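Local atomic coordinates of glycerate kinase, putative (Thermotoga maritima, PDB entry 2B8N), a protein that catalyses the magnesium- and ATP-dependent phosphorylation of D-glycerate to 2-phosphoglycerate, a step in serine degradation. Residues A[177-182]-A[186-191]; A[80-85]-A[138-143]. All coordinates share one frame; numbering follows the deposited sequence.

Contact 1: residues A[177-182]-A[186-191]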
loop_
_atom_site.group_PDB
_atom_site.type_symbol
_atom_site.label_atom_id
_atom_site.label_comp_id
_atom_site.label_asym_id
_atom_site.label_seq_id
_atom_site.Cartn_x
_atom_site.Cartn_y
_atom_site.Cartn_z
ATOM N N LEU A 177 -7.365 12.077 19.273
ATOM C CA LEU A 177 -6.226 12.877 19.748
ATOM C C LEU A 177 -5.684 13.882 18.713
ATOM O O LEU A 177 -4.653 14.505 18.945
ATOM C CB LEU A 177 -5.088 11.927 20.176
ATOM C CG LEU A 177 -5.351 11.034 21.406
ATOM C CD1 LEU A 177 -4.190 10.113 21.661
ATOM C CD2 LEU A 177 -5.614 11.866 22.637
ATOM N N SER A 178 -6.393 14.066 17.598
ATOM C CA SER A 178 -5.827 14.665 16.384
ATOM C C SER A 178 -6.675 15.777 15.767
ATOM O O SER A 178 -7.879 15.770 15.859
ATOM C CB SER A 178 -5.625 13.559 15.353
ATOM O OG SER A 178 -5.172 14.073 14.124
ATOM N N GLN A 179 -6.023 16.741 15.132
ATOM C CA GLN A 179 -6.725 17.830 14.467
ATOM C C GLN A 179 -7.070 17.482 13.002
ATOM O O GLN A 179 -7.787 18.237 12.339
ATOM C CB GLN A 179 -5.883 19.117 14.499
ATOM C CG GLN A 179 -5.703 19.708 15.889
ATOM C CD GLN A 179 -5.109 21.125 15.893
ATOM O OE1 GLN A 179 -5.561 22.019 15.180
ATOM N NE2 GLN A 179 -4.108 21.331 16.726
ATOM N N VAL A 180 -6.564 16.352 12.489
ATOM C CA VAL A 180 -6.763 16.012 11.072
ATOM C C VAL A 180 -7.347 14.633 10.803
ATOM O O VAL A 180 -8.044 14.448 9.792
ATOM C CB VAL A 180 -5.468 16.205 10.219
ATOM C CG1 VAL A 180 -5.020 17.613 10.297
ATOM C CG2 VAL A 180 -4.370 15.301 10.663
ATOM N N LYS A 181 -7.069 13.672 11.681
ATOM C CA LYS A 181 -7.610 12.314 11.517
ATOM C C LYS A 181 -9.103 12.337 11.855
ATOM O O LYS A 181 -9.641 13.347 12.335
ATOM C CB LYS A 181 -6.926 11.317 12.466
ATOM C CG LYS A 181 -5.408 11.407 12.584
ATOM C CD LYS A 181 -4.702 10.370 11.777
ATOM C CE LYS A 181 -3.197 10.515 11.840
ATOM N NZ LYS A 181 -2.750 9.865 13.089
ATOM N N GLY A 182 -9.765 11.211 11.631
ATOM C CA GLY A 182 -11.161 11.056 12.042
ATOM C C GLY A 182 -12.098 12.055 11.406
ATOM O O GLY A 182 -13.072 12.480 12.047
ATOM N N ALA A 186 -11.419 17.175 6.599
ATOM C CA ALA A 186 -12.581 17.535 5.745
ATOM C C ALA A 186 -13.443 18.559 6.438
ATOM O O ALA A 186 -14.057 19.430 5.789
ATOM C CB ALA A 186 -13.432 16.298 5.408
ATOM N N GLU A 187 -13.498 18.433 7.759
ATOM C CA GLU A 187 -14.243 19.347 8.585
ATOM C C GLU A 187 -13.607 20.738 8.559
ATOM O O GLU A 187 -14.319 21.734 8.636
ATOM C CB GLU A 187 -14.333 18.794 10.005
ATOM C CG GLU A 187 -14.907 19.749 11.016
ATOM C CD GLU A 187 -15.262 19.075 12.319
ATOM O OE1 GLU A 187 -14.384 18.461 12.942
ATOM O OE2 GLU A 187 -16.434 19.169 12.721
ATOM N N ARG A 188 -12.280 20.830 8.451
ATOM C CA ARG A 188 -11.617 22.161 8.366
ATOM C C ARG A 188 -11.693 22.767 6.970
ATOM O O ARG A 188 -11.749 23.972 6.795
ATOM C CB ARG A 188 -10.162 22.052 8.740
ATOM C CG ARG A 188 -9.902 21.797 10.192
ATOM C CD ARG A 188 -9.846 23.088 10.981
ATOM N NE ARG A 188 -8.854 22.950 12.038
ATOM C CZ ARG A 188 -7.728 23.651 12.163
ATOM N NH1 ARG A 188 -7.401 24.607 11.313
ATOM N NH2 ARG A 188 -6.913 23.393 13.177
ATOM N N VAL A 189 -11.680 21.904 5.968
ATOM C CA VAL A 189 -11.818 22.332 4.583
ATOM C C VAL A 189 -13.191 22.968 4.330
ATOM O O VAL A 189 -13.319 23.921 3.548
ATOM C CB VAL A 189 -11.588 21.145 3.657
ATOM C CG1 VAL A 189 -12.071 21.441 2.229
ATOM C CG2 VAL A 189 -10.105 20.804 3.660
ATOM N N PHE A 190 -14.206 22.428 5.000
ATOM C CA PHE A 190 -15.504 23.035 5.014
ATOM C C PHE A 190 -15.389 24.551 5.232
ATOM O O PHE A 190 -14.562 25.042 6.088
ATOM C CB PHE A 190 -16.395 22.425 6.111
ATOM C CG PHE A 190 -17.868 22.648 5.880
ATOM C CD1 PHE A 190 -18.577 21.808 5.022
ATOM C CD2 PHE A 190 -18.526 23.715 6.473
ATOM C CE1 PHE A 190 -19.947 22.020 4.774
ATOM C CE2 PHE A 190 -19.875 23.941 6.235
ATOM C CZ PHE A 190 -20.595 23.097 5.385
ATOM N N PRO A 191 -16.229 25.303 4.484
ATOM C CA PRO A 191 -17.262 24.839 3.511
ATOM C C PRO A 191 -16.780 24.449 2.102
ATOM O O PRO A 191 -17.604 24.093 1.271
ATOM C CB PRO A 191 -18.216 26.025 3.426
ATOM C CG PRO A 191 -17.310 27.206 3.620
ATOM C CD PRO A 191 -16.215 26.767 4.595
#
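Q179 and R188 join their side chains at the surface, where an ST turn in the loop after helix 167-175 faces the last turn of helix 184-189. Their one hydrogen bond runs from R188 NH2 to Q179 OE1 at 2.8 Å, but its N-H...O angle of 117° marks it as weak. The oxygen comes in at the edge of the guanidinium, near its plane, and the amide and guanidinium planes are only 27° apart. Q179 gets there by staying extended beyond CG, whereas R188 bends at its second and third torsions. Both groups have stronger partners outward: R188 NH1 forms a salt bridge with D121, and Q179 NE2 donates to the carbonyl oxygen of P144. The weak bond thus links two side chains that are each held at another atom. R188 also touches L117 of helix 107-120. Behind Q179, the hydroxyl of S178 shapes the loop by accepting from two successive backbone amides, the bond from V180 N making an ST turn and the one from K181 N an ST motif. V180 N lies 3.1 Å from S178 OG, and K181 N reaches S178 OG at the same distance along a nearly straight 173° bond.

Contact 2: residues A[80-85]-A[138-143]; sequences VVVTKY and SSLFEL
L140 packs its isobutyl group against V82, T83 and K84, setting the end of the short helix 137-140 over the C-terminal part of strand 76-84. That strand belongs to the six-stranded parallel sheet of an alpha/beta domain, and the contact is buried, with no hydrogen bond between the two segments. Backbone to backbone, the approach is centred on T83 and L140, whose CA atoms are 6.8 Å apart.

The apolar pair is V82 with L140: V82 points toward the helix end, and its CG1 meets L140 CD2 at 4.4 Å. L140 also touches V57 of the neighbouring strand 52-57, which extends the same hydrophobic surface.

Most of the leucine's packing is of methyl groups on main chain. With CG anti to its own carbonyl carbon (chi1 -70°), L140 directs both methyls at the strand's backbone. CD2 lies by the T83 peptide, 3.4 Å from T83 O and 3.9 Å from K84 N, while CD1 sits beside T83 CA at 4.1 Å. In return, V82 CG1 rests 3.6 Å from L140 O, the carbonyl of the last helical residue. With an alanine here, the T83 peptide and the V82 methyl would probably lose their apolar cover, leaving a gap between helix end and strand.

Polar groups of both segments are tied to other parts of the chain. T83 OG1, on a side chain that points away from the helix, bonds to the carbonyl oxygen of G58, and K84 NZ bonds to H102. Past the helix, F141 meets F185 edge-to-face, and E142 turns its carboxylate back on the main chain, L143 N donating to the anti lone pair of E142 OE1 at 3.0 Å.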
loop_
_atom_site.group_PDB
_atom_site.type_symbol
_atom_site.label_atom_id
_atom_site.label_comp_id
_atom_site.label_asym_id
_atom_site.label_seq_id
_atom_site.Cartn_x
_atom_site.Cartn_y
_atom_site.Cartn_z
ATOM N N VAL A 80 0.903 22.064 -2.134
ATOM C CA VAL A 80 1.780 21.677 -1.034
ATOM C C VAL A 80 1.965 20.154 -1.022
ATOM O O VAL A 80 1.037 19.388 -1.308
ATOM C CB VAL A 80 1.257 22.198 0.324
ATOM C CG1 VAL A 80 -0.087 21.565 0.659
ATOM C CG2 VAL A 80 2.264 21.961 1.444
ATOM N N VAL A 81 3.194 19.741 -0.712
ATOM C CA VAL A 81 3.641 18.359 -0.820
ATOM C C VAL A 81 4.365 17.982 0.477
ATOM O O VAL A 81 5.297 18.679 0.898
ATOM C CB VAL A 81 4.596 18.225 -2.041
ATOM C CG1 VAL A 81 5.349 16.893 -2.043
ATOM C CG2 VAL A 81 3.813 18.431 -3.355
ATOM N N VAL A 82 3.901 16.900 1.123
ATOM C CA VAL A 82 4.587 16.304 2.292
ATOM C C VAL A 82 4.885 14.818 1.992
ATOM O O VAL A 82 3.975 14.043 1.710
ATOM C CB VAL A 82 3.753 16.412 3.596
ATOM C CG1 VAL A 82 4.594 15.992 4.812
ATOM C CG2 VAL A 82 3.241 17.809 3.802
ATOM N N THR A 83 6.145 14.417 2.040
ATOM C CA THR A 83 6.495 13.022 1.742
ATOM C C THR A 83 7.626 12.591 2.681
ATOM O O THR A 83 8.029 13.355 3.547
ATOM C CB THR A 83 6.806 12.819 0.207
ATOM O OG1 THR A 83 6.816 11.424 -0.134
ATOM C CG2 THR A 83 8.132 13.442 -0.191
ATOM N N LYS A 84 8.086 11.353 2.550
ATOM C CA LYS A 84 9.201 10.842 3.344
ATOM C C LYS A 84 10.514 11.585 3.037
ATOM O O LYS A 84 10.746 12.025 1.909
ATOM C CB LYS A 84 9.425 9.348 3.046
ATOM C CG LYS A 84 8.605 8.379 3.863
ATOM C CD LYS A 84 8.885 6.934 3.440
ATOM C CE LYS A 84 10.194 6.413 4.009
ATOM N NZ LYS A 84 10.132 6.310 5.466
ATOM N N TYR A 85 11.393 11.676 4.023
ATOM C CA TYR A 85 12.718 12.229 3.762
ATOM C C TYR A 85 13.337 11.539 2.543
ATOM O O TYR A 85 13.276 10.310 2.397
ATOM C CB TYR A 85 13.648 12.139 4.997
ATOM C CG TYR A 85 13.076 12.861 6.191
ATOM C CD1 TYR A 85 12.592 14.160 6.058
ATOM C CD2 TYR A 85 12.969 12.252 7.436
ATOM C CE1 TYR A 85 12.029 14.827 7.109
ATOM C CE2 TYR A 85 12.408 12.930 8.508
ATOM C CZ TYR A 85 11.939 14.227 8.329
ATOM O OH TYR A 85 11.352 14.956 9.342
ATOM N N SER A 138 -0.580 8.388 8.101
ATOM C CA SER A 138 -0.768 8.481 9.542
ATOM C C SER A 138 0.417 9.152 10.193
ATOM O O SER A 138 0.250 9.921 11.136
ATOM C CB SER A 138 -0.993 7.117 10.163
ATOM O OG SER A 138 -2.185 6.585 9.649
ATOM N N SER A 139 1.616 8.847 9.689
ATOM C CA SER A 139 2.859 9.437 10.190
ATOM C C SER A 139 3.125 10.826 9.627
ATOM O O SER A 139 3.614 11.690 10.348
ATOM C CB SER A 139 4.039 8.541 9.835
ATOM O OG SER A 139 5.174 8.885 10.605
ATOM N N LEU A 140 2.817 11.021 8.341
ATOM C CA LEU A 140 3.209 12.234 7.603
ATOM C C LEU A 140 2.198 13.382 7.730
ATOM O O LEU A 140 2.517 14.515 7.387
ATOM C CB LEU A 140 3.424 11.918 6.123
ATOM C CG LEU A 140 4.620 11.073 5.667
ATOM C CD1 LEU A 140 4.365 10.562 4.254
ATOM C CD2 LEU A 140 5.916 11.869 5.716
ATOM N N PHE A 141 0.991 13.079 8.213
ATOM C CA PHE A 141 -0.087 14.046 8.365
ATOM C C PHE A 141 -0.593 13.959 9.789
ATOM O O PHE A 141 -1.283 13.001 10.126
ATOM C CB PHE A 141 -1.219 13.686 7.389
ATOM C CG PHE A 141 -2.133 14.833 7.037
ATOM C CD1 PHE A 141 -1.638 16.120 6.824
ATOM C CD2 PHE A 141 -3.480 14.606 6.852
ATOM C CE1 PHE A 141 -2.484 17.153 6.504
ATOM C CE2 PHE A 141 -4.334 15.633 6.502
ATOM C CZ PHE A 141 -3.842 16.906 6.335
ATOM N N GLU A 142 -0.218 14.922 10.635
ATOM C CA GLU A 142 -0.583 14.885 12.063
ATOM C C GLU A 142 -0.259 16.198 12.788
ATOM O O GLU A 142 0.761 16.837 12.534
ATOM C CB GLU A 142 0.112 13.703 12.770
ATOM C CG GLU A 142 -0.300 13.474 14.231
ATOM C CD GLU A 142 -1.782 13.159 14.396
ATOM O OE1 GLU A 142 -2.611 14.099 14.417
ATOM O OE2 GLU A 142 -2.125 11.971 14.503
ATOM N N LEU A 143 -1.151 16.578 13.697
ATOM C CA LEU A 143 -0.989 17.756 14.564
ATOM C C LEU A 143 -1.917 17.529 15.764
ATOM O O LEU A 143 -3.131 17.609 15.600
ATOM C CB LEU A 143 -1.385 19.023 13.804
ATOM C CG LEU A 143 -1.464 20.363 14.562
ATOM C CD1 LEU A 143 -0.093 20.975 14.753
ATOM C CD2 LEU A 143 -2.366 21.356 13.857
#

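How the contacts relate
From the N terminus, contact 2 comes first: strand 76-84 runs through the parallel sheet, and the chain passes through strand 96-100, helix 107-120 and strand 128-133 before helix 137-140 returns to close this long loop. Contact 1 follows in series, a short closure between the loop after helix 167-175 and helix 184-189, so the two neither nest nor cross. Their centres are about 15 Å apart, yet E142 joins them directly. Its OE2 forms a salt bridge with K181 NZ at 2.6 Å, and its OE1 is probably hydrogen-bonded to S178 OG. Segment 138-143 thereby reaches the strand through L140 and the loop of contact 1 through E142, with K181 CE also packing on S138 O and F141 O.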